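Side-chain contacts in serine protease pet (PDB 4OM9), which probably acts as a secreted serine protease enterotoxin, an autotransporter passenger domain whose presumed host target is alpha-fodrin: residues G417-I422 and F634-D639; Y620-L623 and K627-T630. All blocks are in the same frame, centred on the assembly; numbering follows the deposited sequence.

Contact 1 (G417-I422 and F634-D639); sequences GDYAGI and FTFRQD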
ATOM      1  N   GLY A 417      18.667  23.010   0.625  1.00 30.52           N
ATOM      2  CA  GLY A 417      17.257  23.228   0.888  1.00 31.75           C
ATOM      3  C   GLY A 417      16.533  22.029   1.481  1.00 30.94           C
ATOM      4  O   GLY A 417      17.086  20.938   1.600  1.00 31.16           O
ATOM      5  N   ASP A 418      15.284  22.233   1.864  1.00 35.44           N
ATOM      6  CA  ASP A 418      14.494  21.170   2.478  1.00 35.60           C
ATOM      7  C   ASP A 418      14.441  19.861   1.680  1.00 31.80           C
ATOM      8  O   ASP A 418      14.359  18.778   2.269  1.00 30.21           O
ATOM      9  CB  ASP A 418      13.078  21.677   2.729  1.00 36.16           C
ATOM     10  CG  ASP A 418      13.058  22.887   3.637  1.00 41.13           C
ATOM     11  OD1 ASP A 418      14.090  23.163   4.287  1.00 41.75           O
ATOM     12  OD2 ASP A 418      12.008  23.556   3.711  1.00 47.21           O
ATOM     13  N   TYR A 419      14.500  19.944   0.354  1.00 30.17           N
ATOM     14  CA  TYR A 419      14.346  18.740  -0.446  1.00 29.59           C
ATOM     15  C   TYR A 419      15.655  18.169  -0.978  1.00 28.76           C
ATOM     16  O   TYR A 419      15.628  17.257  -1.796  1.00 28.32           O
ATOM     17  CB  TYR A 419      13.372  18.999  -1.611  1.00 30.09           C
ATOM     18  CG  TYR A 419      12.118  19.740  -1.190  1.00 31.08           C
ATOM     19  CD1 TYR A 419      11.099  19.097  -0.491  1.00 31.33           C
ATOM     20  CD2 TYR A 419      11.976  21.087  -1.448  1.00 31.83           C
ATOM     21  CE1 TYR A 419       9.958  19.785  -0.090  1.00 32.31           C
ATOM     22  CE2 TYR A 419      10.848  21.780  -1.054  1.00 32.82           C
ATOM     23  CZ  TYR A 419       9.848  21.135  -0.374  1.00 33.42           C
ATOM     24  OH  TYR A 419       8.726  21.847  -0.006  1.00 34.82           O
ATOM     25  N   ALA A 420      16.794  18.682  -0.508  1.00 28.60           N
ATOM     26  CA  ALA A 420      18.109  18.222  -0.974  1.00 27.91           C
ATOM     27  C   ALA A 420      18.209  18.344  -2.494  1.00 27.83           C
ATOM     28  O   ALA A 420      18.925  17.580  -3.157  1.00 27.23           O
ATOM     29  CB  ALA A 420      18.370  16.791  -0.534  1.00 27.23           C
ATOM     30  N   GLY A 421      17.465  19.302  -3.038  1.00 31.74           N
ATOM     31  CA  GLY A 421      17.538  19.640  -4.444  1.00 33.32           C
ATOM     32  C   GLY A 421      17.217  18.530  -5.429  1.00 31.02           C
ATOM     33  O   GLY A 421      17.784  18.507  -6.517  1.00 29.58           O
ATOM     34  N   ILE A 422      16.316  17.619  -5.063  1.00 28.09           N
ATOM     35  CA  ILE A 422      15.857  16.620  -6.014  1.00 27.85           C
ATOM     36  C   ILE A 422      14.326  16.465  -5.951  1.00 28.48           C
ATOM     37  O   ILE A 422      13.679  16.583  -4.896  1.00 28.83           O
ATOM     38  CB  ILE A 422      16.597  15.270  -5.799  1.00 27.04           C
ATOM     39  CG1 ILE A 422      16.193  14.251  -6.876  1.00 26.86           C
ATOM     40  CG2 ILE A 422      16.417  14.740  -4.371  1.00 26.95           C
ATOM     41  CD1 ILE A 422      17.161  13.097  -7.048  1.00 26.12           C
ATOM     42  N   PHE A 634      11.236  22.122 -10.065  1.00 29.87           N
ATOM     43  CA  PHE A 634      12.204  22.242  -8.965  1.00 30.42           C
ATOM     44  C   PHE A 634      11.540  22.938  -7.810  1.00 30.60           C
ATOM     45  O   PHE A 634      12.185  23.574  -7.001  1.00 31.26           O
ATOM     46  CB  PHE A 634      13.431  23.028  -9.414  1.00 31.07           C
ATOM     47  CG  PHE A 634      14.015  22.540 -10.709  1.00 30.99           C
ATOM     48  CD1 PHE A 634      14.644  21.312 -10.776  1.00 31.07           C
ATOM     49  CD2 PHE A 634      13.950  23.315 -11.853  1.00 30.94           C
ATOM     50  CE1 PHE A 634      15.193  20.862 -11.951  1.00 31.16           C
ATOM     51  CE2 PHE A 634      14.498  22.869 -13.032  1.00 30.95           C
ATOM     52  CZ  PHE A 634      15.114  21.638 -13.083  1.00 31.09           C
ATOM     53  N   THR A 635      10.223  22.881  -7.806  1.00 34.55           N
ATOM     54  CA  THR A 635       9.443  23.407  -6.711  1.00 36.03           C
ATOM     55  C   THR A 635       8.389  22.354  -6.367  1.00 35.02           C
ATOM     56  O   THR A 635       7.929  21.609  -7.237  1.00 36.52           O
ATOM     57  CB  THR A 635       8.819  24.768  -7.085  1.00 37.77           C
ATOM     58  OG1 THR A 635       9.833  25.778  -6.996  1.00 42.37           O
ATOM     59  CG2 THR A 635       7.698  25.135  -6.121  1.00 43.54           C
ATOM     60  N   PHE A 636       8.031  22.282  -5.096  1.00 31.29           N
ATOM     61  CA  PHE A 636       7.175  21.225  -4.583  1.00 30.92           C
ATOM     62  C   PHE A 636       6.051  21.817  -3.767  1.00 33.31           C
ATOM     63  O   PHE A 636       6.274  22.726  -2.966  1.00 34.60           O
ATOM     64  CB  PHE A 636       8.005  20.265  -3.748  1.00 33.41           C
ATOM     65  CG  PHE A 636       7.215  19.227  -3.025  1.00 33.29           C
ATOM     66  CD1 PHE A 636       6.906  18.018  -3.635  1.00 29.13           C
ATOM     67  CD2 PHE A 636       6.816  19.442  -1.715  1.00 30.62           C
ATOM     68  CE1 PHE A 636       6.206  17.051  -2.939  1.00 30.30           C
ATOM     69  CE2 PHE A 636       6.108  18.478  -1.020  1.00 29.86           C
ATOM     70  CZ  PHE A 636       5.804  17.284  -1.624  1.00 30.34           C
ATOM     71  N   ARG A 637       4.850  21.294  -3.986  1.00 31.65           N
ATOM     72  CA  ARG A 637       3.650  21.733  -3.288  1.00 31.65           C
ATOM     73  C   ARG A 637       3.031  20.533  -2.566  1.00 31.55           C
ATOM     74  O   ARG A 637       3.119  19.394  -3.044  1.00 31.28           O
ATOM     75  CB  ARG A 637       2.655  22.365  -4.283  1.00 38.42           C
ATOM     76  CG  ARG A 637       1.597  21.387  -4.826  1.00 40.22           C
ATOM     77  CD  ARG A 637       1.440  21.316  -6.347  1.00 38.34           C
ATOM     78  NE  ARG A 637       0.488  22.290  -6.876  1.00 38.49           N
ATOM     79  CZ  ARG A 637      -0.141  22.187  -8.048  1.00 36.98           C
ATOM     80  NH1 ARG A 637       0.038  21.131  -8.832  1.00 32.06           N
ATOM     81  NH2 ARG A 637      -0.971  23.143  -8.431  1.00 38.69           N
ATOM     82  N   GLN A 638       2.439  20.771  -1.397  1.00 36.43           N
ATOM     83  CA  GLN A 638       1.687  19.724  -0.705  1.00 36.54           C
ATOM     84  C   GLN A 638       0.655  20.358   0.214  1.00 37.31           C
ATOM     85  O   GLN A 638       0.927  21.362   0.857  1.00 40.15           O
ATOM     86  CB  GLN A 638       2.614  18.784   0.088  1.00 31.75           C
ATOM     87  CG  GLN A 638       1.872  17.598   0.753  1.00 31.78           C
ATOM     88  CD  GLN A 638       2.810  16.483   1.251  1.00 32.70           C
ATOM     89  OE1 GLN A 638       3.398  16.566   2.343  1.00 31.34           O
ATOM     90  NE2 GLN A 638       2.927  15.422   0.460  1.00 30.09           N
ATOM     91  N   ASP A 639      -0.543  19.782   0.233  1.00 41.45           N
ATOM     92  CA  ASP A 639      -1.631  20.265   1.073  1.00 43.79           C
ATOM     93  C   ASP A 639      -2.363  19.068   1.647  1.00 41.91           C
ATOM     94  O   ASP A 639      -2.969  18.282   0.924  1.00 42.55           O
ATOM     95  CB  ASP A 639      -2.600  21.153   0.289  1.00 53.29           C
ATOM     96  CG  ASP A 639      -3.569  21.896   1.194  1.00 53.79           C
ATOM     97  OD1 ASP A 639      -3.562  21.650   2.414  1.00 53.44           O
ATOM     98  OD2 ASP A 639      -4.337  22.735   0.692  1.00 60.55           O
TER

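Contact 2 (Y620-L623 and K627-T630); sequences YIDL and KNIT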
ATOM      1  N   TYR A 620      -4.651  10.319   6.209  1.00 32.21           N
ATOM      2  CA  TYR A 620      -4.227  11.572   5.596  1.00 31.99           C
ATOM      3  C   TYR A 620      -4.269  11.502   4.078  1.00 31.89           C
ATOM      4  O   TYR A 620      -3.927  10.488   3.478  1.00 31.65           O
ATOM      5  CB  TYR A 620      -2.815  11.945   6.067  1.00 31.38           C
ATOM      6  CG  TYR A 620      -2.724  12.068   7.583  1.00 31.59           C
ATOM      7  CD1 TYR A 620      -2.682  10.933   8.384  1.00 31.55           C
ATOM      8  CD2 TYR A 620      -2.695  13.315   8.206  1.00 32.58           C
ATOM      9  CE1 TYR A 620      -2.616  11.030   9.755  1.00 32.16           C
ATOM     10  CE2 TYR A 620      -2.625  13.419   9.582  1.00 32.46           C
ATOM     11  CZ  TYR A 620      -2.579  12.270  10.346  1.00 33.00           C
ATOM     12  OH  TYR A 620      -2.515  12.328  11.706  1.00 35.10           O
ATOM     13  N   ILE A 621      -4.704  12.583   3.453  1.00 33.15           N
ATOM     14  CA  ILE A 621      -4.616  12.669   2.001  1.00 32.04           C
ATOM     15  C   ILE A 621      -3.967  13.983   1.609  1.00 32.33           C
ATOM     16  O   ILE A 621      -3.945  14.945   2.398  1.00 35.83           O
ATOM     17  CB  ILE A 621      -5.992  12.545   1.313  1.00 32.93           C
ATOM     18  CG1 ILE A 621      -6.893  13.721   1.677  1.00 36.52           C
ATOM     19  CG2 ILE A 621      -6.649  11.234   1.678  1.00 33.40           C
ATOM     20  CD1 ILE A 621      -8.238  13.734   0.918  1.00 34.76           C
ATOM     21  N   ASP A 622      -3.457  14.001   0.376  1.00 32.78           N
ATOM     22  CA  ASP A 622      -2.706  15.109  -0.187  1.00 32.92           C
ATOM     23  C   ASP A 622      -3.525  15.656  -1.345  1.00 31.94           C
ATOM     24  O   ASP A 622      -3.741  14.964  -2.333  1.00 33.39           O
ATOM     25  CB  ASP A 622      -1.312  14.611  -0.624  1.00 33.09           C
ATOM     26  CG  ASP A 622      -0.469  15.665  -1.385  1.00 30.06           C
ATOM     27  OD1 ASP A 622      -0.829  16.863  -1.419  1.00 30.37           O
ATOM     28  OD2 ASP A 622       0.585  15.267  -1.930  1.00 29.62           O
ATOM     29  N   LEU A 623      -4.002  16.886  -1.219  1.00 31.98           N
ATOM     30  CA  LEU A 623      -4.762  17.506  -2.286  1.00 32.50           C
ATOM     31  C   LEU A 623      -3.962  17.718  -3.596  1.00 34.01           C
ATOM     32  O   LEU A 623      -4.550  18.032  -4.637  1.00 32.37           O
ATOM     33  CB  LEU A 623      -5.329  18.832  -1.810  1.00 33.22           C
ATOM     34  CG  LEU A 623      -6.394  18.676  -0.717  1.00 39.42           C
ATOM     35  CD1 LEU A 623      -6.948  20.031  -0.291  1.00 45.23           C
ATOM     36  CD2 LEU A 623      -7.523  17.745  -1.187  1.00 36.32           C
ATOM     37  N   LYS A 627       0.381  15.388  -8.375  1.00 30.51           N
ATOM     38  CA  LYS A 627       0.765  16.619  -9.081  1.00 29.62           C
ATOM     39  C   LYS A 627       1.512  17.589  -8.150  1.00 31.19           C
ATOM     40  O   LYS A 627       1.198  18.783  -8.079  1.00 29.82           O
ATOM     41  CB  LYS A 627      -0.479  17.289  -9.698  1.00 30.16           C
ATOM     42  CG  LYS A 627      -1.635  17.512  -8.751  1.00 33.37           C
ATOM     43  CD  LYS A 627      -2.965  17.494  -9.501  1.00 32.01           C
ATOM     44  CE  LYS A 627      -3.502  18.895  -9.748  1.00 37.28           C
ATOM     45  NZ  LYS A 627      -4.770  18.854 -10.560  1.00 39.92           N
ATOM     46  N   ASN A 628       2.496  17.058  -7.426  1.00 32.76           N
ATOM     47  CA  ASN A 628       3.227  17.826  -6.423  1.00 29.06           C
ATOM     48  C   ASN A 628       4.359  18.697  -6.990  1.00 32.11           C
ATOM     49  O   ASN A 628       4.808  19.640  -6.339  1.00 30.76           O
ATOM     50  CB  ASN A 628       3.815  16.880  -5.373  1.00 28.85           C
ATOM     51  CG  ASN A 628       2.748  16.135  -4.583  1.00 29.01           C
ATOM     52  OD1 ASN A 628       2.534  14.945  -4.792  1.00 29.01           O
ATOM     53  ND2 ASN A 628       2.092  16.832  -3.657  1.00 29.26           N
ATOM     54  N   ILE A 629       4.835  18.377  -8.189  1.00 28.74           N
ATOM     55  CA  ILE A 629       5.907  19.155  -8.772  1.00 28.72           C
ATOM     56  C   ILE A 629       5.382  20.308  -9.630  1.00 30.22           C
ATOM     57  O   ILE A 629       4.495  20.113 -10.488  1.00 30.13           O
ATOM     58  CB  ILE A 629       6.835  18.282  -9.628  1.00 28.63           C
ATOM     59  CG1 ILE A 629       7.333  17.065  -8.831  1.00 28.65           C
ATOM     60  CG2 ILE A 629       7.996  19.113 -10.175  1.00 28.74           C
ATOM     61  CD1 ILE A 629       7.989  17.401  -7.488  1.00 28.77           C
ATOM     62  N   THR A 630       5.940  21.502  -9.402  1.00 29.23           N
ATOM     63  CA  THR A 630       5.483  22.715 -10.084  1.00 33.30           C
ATOM     64  C   THR A 630       6.597  23.483 -10.774  1.00 32.33           C
ATOM     65  O   THR A 630       7.730  23.007 -10.869  1.00 31.23           O
ATOM     66  CB  THR A 630       4.788  23.652  -9.117  1.00 31.53           C
ATOM     67  OG1 THR A 630       5.637  23.878  -7.993  1.00 35.96           O
ATOM     68  CG2 THR A 630       3.496  23.015  -8.620  1.00 33.24           C
TER

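Contact 1 (G417-I422 and F634-D639)
Tyr419 and Phe636 meet with their side chains crossing at about a right angle, the tyrosine reaching out of a tight turn and the phenylalanine out of a short, weakly bonded strand. The benzylic CB of Phe636 lies over one face of the Tyr419 ring, displaced toward the rim; CB is 4.2 Å from the Tyr419 ring centroid and 20° off the normal, a CH-pi contact. The two rings neither stack nor meet edge to face: their planes are inclined at 54° and their centroids lie 5.2 Å apart. The phenyl group instead slants past the outer end of the tyrosine, where Phe636 CD2 comes 3.6 Å from Tyr419 CE1. Tyr419 OH approaches the same carbon, Phe636 CD2, at 3.5 Å, arriving at the edge of the phenyl ring near its plane. On the opposite face of the tyrosine ring, CB of Asp418 stands above the centre, so the ring is sandwiched between two CB groups.

Tyr419 projects from a type I turn running from Gly417 to Ala420, closed by a hydrogen bond from Ala420 N to Gly417 O, 3.1 Å. Having CG anti to the backbone N (chi1 173°) swings the Phe636 ring to the side where the tyrosine hydroxyl end lies. Ala444, on a parallel strand of the beta-helix, touches both aromatics. The pair thus joins the turn leading into beta-helix strand 422-424 to a segment from an excursion far later in the chain.

Chemically this is a small contact held by dispersion, with slightly positive C-H groups probably favoured beside the tyrosine ring face and its hydroxyl oxygen. It imposes weaker directional demands than a hydrogen bond would.

Contact 2 (Y620-L623 and K627-T630)
Asp622 closes strand 618-622, which pairs antiparallel with strand 640-644, and Asn628 stands just ahead of the short, weakly bonded strand 629-630; their CA atoms are 9.0 Å apart. The backbone is extended at Asp622, bends into a helical conformation at Leu623, and is helical again at Asn628 before straightening at Ile629. The two segments therefore come together around a loop of three intervening residues, with the gap between their backbones bridged by side chains.

The carboxylate and the carboxamide approach from opposite directions and lie nearly coplanar, at 29°. Asn628 ND2 gives a hydrogen bond of 2.8 Å to Asp622 OD2, close to straight at 162°. The acceptor lies in the plane of the amide and offers its syn lone pair, the one on the side of OD1. Placing CG of Asp622 anti to the backbone N (chi1 174°) aims the carboxylate across the loop. The amide oxygen stands aside: Asn628 OD1 is 3.5 Å from Asp622 OD2, and as both are acceptors they do not bond.

Each group has further partners that fix its rotation. Asn628 ND2 also donates to the carbonyl of Arg637, while Asp622 OD2 takes a hydrogen bond from His474 NE2 and a weak one from Gln638 NE2. Asp622 OD1 accepts from Tyr624 N, forming an Asx turn that pins the carboxylate to the bend in the chain.

Both residues are buried, so these bonds supply the polar surroundings that a carboxylate needs away from water. Such a setting probably favours the charged form of Asp622 and may stabilise a positive charge on His474. The polar network ties the two ends of the loop to each other, to Arg637 and, through His474, to the beta-helix.

How the contacts relate
Contact 2 is nested in the chain loop that contact 1 closes, and the centres of the two lie about 12 Å apart. Strands 629-630 and 635-636, one from each contact, form a small, weakly bonded antiparallel pair, and Arg637 NH1 bonds to Lys627 O, while the backbones of Asp639 and Leu623 also join. Contact 1 lies at the surface, linking residues over 200 positions apart, and relies on aromatic and apolar touching. Contact 2 is buried and local; its polar bonds hold the excursion together and also fasten it to the beta-helix through His474, whereas contact 1 adds an aromatic contact to the turn before strand 422-424.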